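Local coordinates for protein cofilin (Streptomyces griseoflavus, PDB 5IVU) that probably binds actin, as a bacterial member of the ADF/cofilin family of cytoskeletal proteins, at residues A[49-52]-A[53-56]. Residues are numbered along the deposited sequence; the frame is centred on the assembly and turned at random.
Sequences VDYD and NFLA
Tyr-51 and Phe-54 lie side by side in the first turn of helix 51-57 and point the same way. Their rings form an offset edge-to-face pair, with planes at 70° and centroids 5.4 Å apart. The edge of Phe-54 is turned to one face of Tyr-51, where CD2 of Phe-54 lies 3.7 Å from CZ of Tyr-51, near the rim. Both side chains leave the backbone with CG anti to N (chi1 -165° in Tyr-51, 172° in Phe-54), which sends the two rings out alongside each other. Leu-55 reaches the Tyr-51 ring at a slant, with its CG 3.7 Å from CE2 of Tyr-51.

The backbone of this turn is held at several points. Leu-55 N bonds to Tyr-51 O at 3.1 Å. Ala-56 N bonds to Asp-52 O at 3.0 Å. Asp-50 is the N-cap. Its OD1 accepts from Asp-52 N at 3.2 Å, the donor sitting above the carboxylate plane. Asn-53 N adds a weak bond to Asp-50 O.

Beyond the turn, the Tyr-51 ring stacks with His-130 and meets Tyr-68 edge-to-face, while Phe-54 packs on Tyr-28 and Ile-30 of strand 28-33. The aromatic side of the short helix thus packs against the sheet and against helix 130-136. The hydroxyl of the buried Tyr-51 is hydrogen-bonded to Val-128 O, which should limit how far the ring can shift. At the start of the helix, the carboxylate of the exposed Asp-50 caps a backbone N-H, and its negative charge probably suits the helix dipole.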
ATOM      1  N   VAL A  49       6.096  -7.902  11.446  1.00 34.22           N
ATOM      2  CA  VAL A  49       7.123  -8.319  10.500  1.00 35.55           C
ATOM      3  C   VAL A  49       6.596  -9.416   9.541  1.00 36.83           C
ATOM      4  O   VAL A  49       7.211  -9.676   8.505  1.00 37.93           O
ATOM      5  CB  VAL A  49       8.383  -8.806  11.270  1.00 36.37           C
ATOM      6  CG1 VAL A  49       8.229 -10.257  11.743  1.00 36.68           C
ATOM      7  CG2 VAL A  49       9.647  -8.628  10.448  1.00 36.75           C
ATOM      8  N   ASP A  50       5.476 -10.051   9.903  1.00 37.13           N
ATOM      9  CA  ASP A  50       4.932 -11.191   9.161  1.00 38.73           C
ATOM     10  C   ASP A  50       4.200 -10.728   7.905  1.00 37.63           C
ATOM     11  O   ASP A  50       3.146 -10.090   7.984  1.00 36.31           O
ATOM     12  CB  ASP A  50       3.973 -11.983  10.058  1.00 40.09           C
ATOM     13  CG  ASP A  50       3.742 -13.409   9.573  1.00 42.41           C
ATOM     14  OD1 ASP A  50       3.986 -13.725   8.387  1.00 40.51           O
ATOM     15  OD2 ASP A  50       3.291 -14.226  10.404  1.00 46.56           O
ATOM     16  N   TYR A  51       4.759 -11.057   6.749  1.00 38.70           N
ATOM     17  CA  TYR A  51       4.148 -10.689   5.473  1.00 41.59           C
ATOM     18  C   TYR A  51       2.713 -11.232   5.296  1.00 43.46           C
ATOM     19  O   TYR A  51       1.906 -10.604   4.601  1.00 46.71           O
ATOM     20  CB  TYR A  51       5.032 -11.114   4.293  1.00 41.72           C
ATOM     21  CG  TYR A  51       4.646 -10.463   2.983  1.00 40.58           C
ATOM     22  CD1 TYR A  51       5.133  -9.213   2.642  1.00 40.17           C
ATOM     23  CD2 TYR A  51       3.781 -11.098   2.092  1.00 39.40           C
ATOM     24  CE1 TYR A  51       4.785  -8.609   1.440  1.00 41.54           C
ATOM     25  CE2 TYR A  51       3.424 -10.502   0.894  1.00 40.51           C
ATOM     26  CZ  TYR A  51       3.932  -9.258   0.567  1.00 40.54           C
ATOM     27  OH  TYR A  51       3.582  -8.655  -0.612  1.00 38.05           O
ATOM     28  N   ASP A  52       2.388 -12.359   5.929  1.00 42.98           N
ATOM     29  CA  ASP A  52       1.023 -12.907   5.867  1.00 43.23           C
ATOM     30  C   ASP A  52      -0.032 -12.051   6.571  1.00 42.57           C
ATOM     31  O   ASP A  52      -1.203 -12.073   6.165  1.00 45.70           O
ATOM     32  CB  ASP A  52       0.979 -14.334   6.412  1.00 43.87           C
ATOM     33  CG  ASP A  52       1.696 -15.314   5.516  1.00 43.84           C
ATOM     34  OD1 ASP A  52       1.559 -15.221   4.277  1.00 48.33           O
ATOM     35  OD2 ASP A  52       2.392 -16.192   6.050  1.00 45.44           O
ATOM     36  N   ASN A  53       0.362 -11.313   7.603  1.00 39.98           N
ATOM     37  CA  ASN A  53      -0.528 -10.314   8.225  1.00 41.89           C
ATOM     38  C   ASN A  53      -0.878  -9.172   7.272  1.00 41.08           C
ATOM     39  O   ASN A  53      -2.001  -8.650   7.311  1.00 39.45           O
ATOM     40  CB  ASN A  53       0.087  -9.713   9.494  1.00 43.29           C
ATOM     41  CG  ASN A  53      -0.049 -10.626  10.698  1.00 45.17           C
ATOM     42  OD1 ASN A  53       0.402 -11.771  10.685  1.00 47.82           O
ATOM     43  ND2 ASN A  53      -0.699 -10.126  11.738  1.00 45.42           N
ATOM     44  N   PHE A  54       0.090  -8.780   6.437  1.00 39.10           N
ATOM     45  CA  PHE A  54      -0.141  -7.791   5.380  1.00 37.04           C
ATOM     46  C   PHE A  54      -1.170  -8.308   4.382  1.00 36.90           C
ATOM     47  O   PHE A  54      -2.164  -7.621   4.112  1.00 34.55           O
ATOM     48  CB  PHE A  54       1.167  -7.439   4.668  1.00 36.61           C
ATOM     49  CG  PHE A  54       0.991  -6.579   3.450  1.00 35.26           C
ATOM     50  CD1 PHE A  54       0.300  -5.373   3.524  1.00 34.63           C
ATOM     51  CD2 PHE A  54       1.549  -6.956   2.234  1.00 36.16           C
ATOM     52  CE1 PHE A  54       0.143  -4.569   2.402  1.00 34.26           C
ATOM     53  CE2 PHE A  54       1.405  -6.153   1.109  1.00 36.56           C
ATOM     54  CZ  PHE A  54       0.695  -4.956   1.196  1.00 35.93           C
ATOM     55  N   LEU A  55      -0.936  -9.522   3.873  1.00 36.59           N
ATOM     56  CA  LEU A  55      -1.848 -10.157   2.927  1.00 39.17           C
ATOM     57  C   LEU A  55      -3.268 -10.300   3.474  1.00 40.42           C
ATOM     58  O   LEU A  55      -4.231 -10.124   2.724  1.00 41.46           O
ATOM     59  CB  LEU A  55      -1.323 -11.521   2.491  1.00 39.99           C
ATOM     60  CG  LEU A  55      -0.085 -11.501   1.589  1.00 41.68           C
ATOM     61  CD1 LEU A  55       0.368 -12.923   1.273  1.00 42.63           C
ATOM     62  CD2 LEU A  55      -0.348 -10.732   0.298  1.00 41.43           C
ATOM     63  N   ALA A  56      -3.387 -10.556   4.778  1.00 41.68           N
ATOM     64  CA  ALA A  56      -4.688 -10.653   5.449  1.00 43.59           C
ATOM     65  C   ALA A  56      -5.451  -9.332   5.478  1.00 43.54           C
ATOM     66  O   ALA A  56      -6.672  -9.340   5.429  1.00 46.03           O
ATOM     67  CB  ALA A  56      -4.524 -11.190   6.872  1.00 44.35           C
TER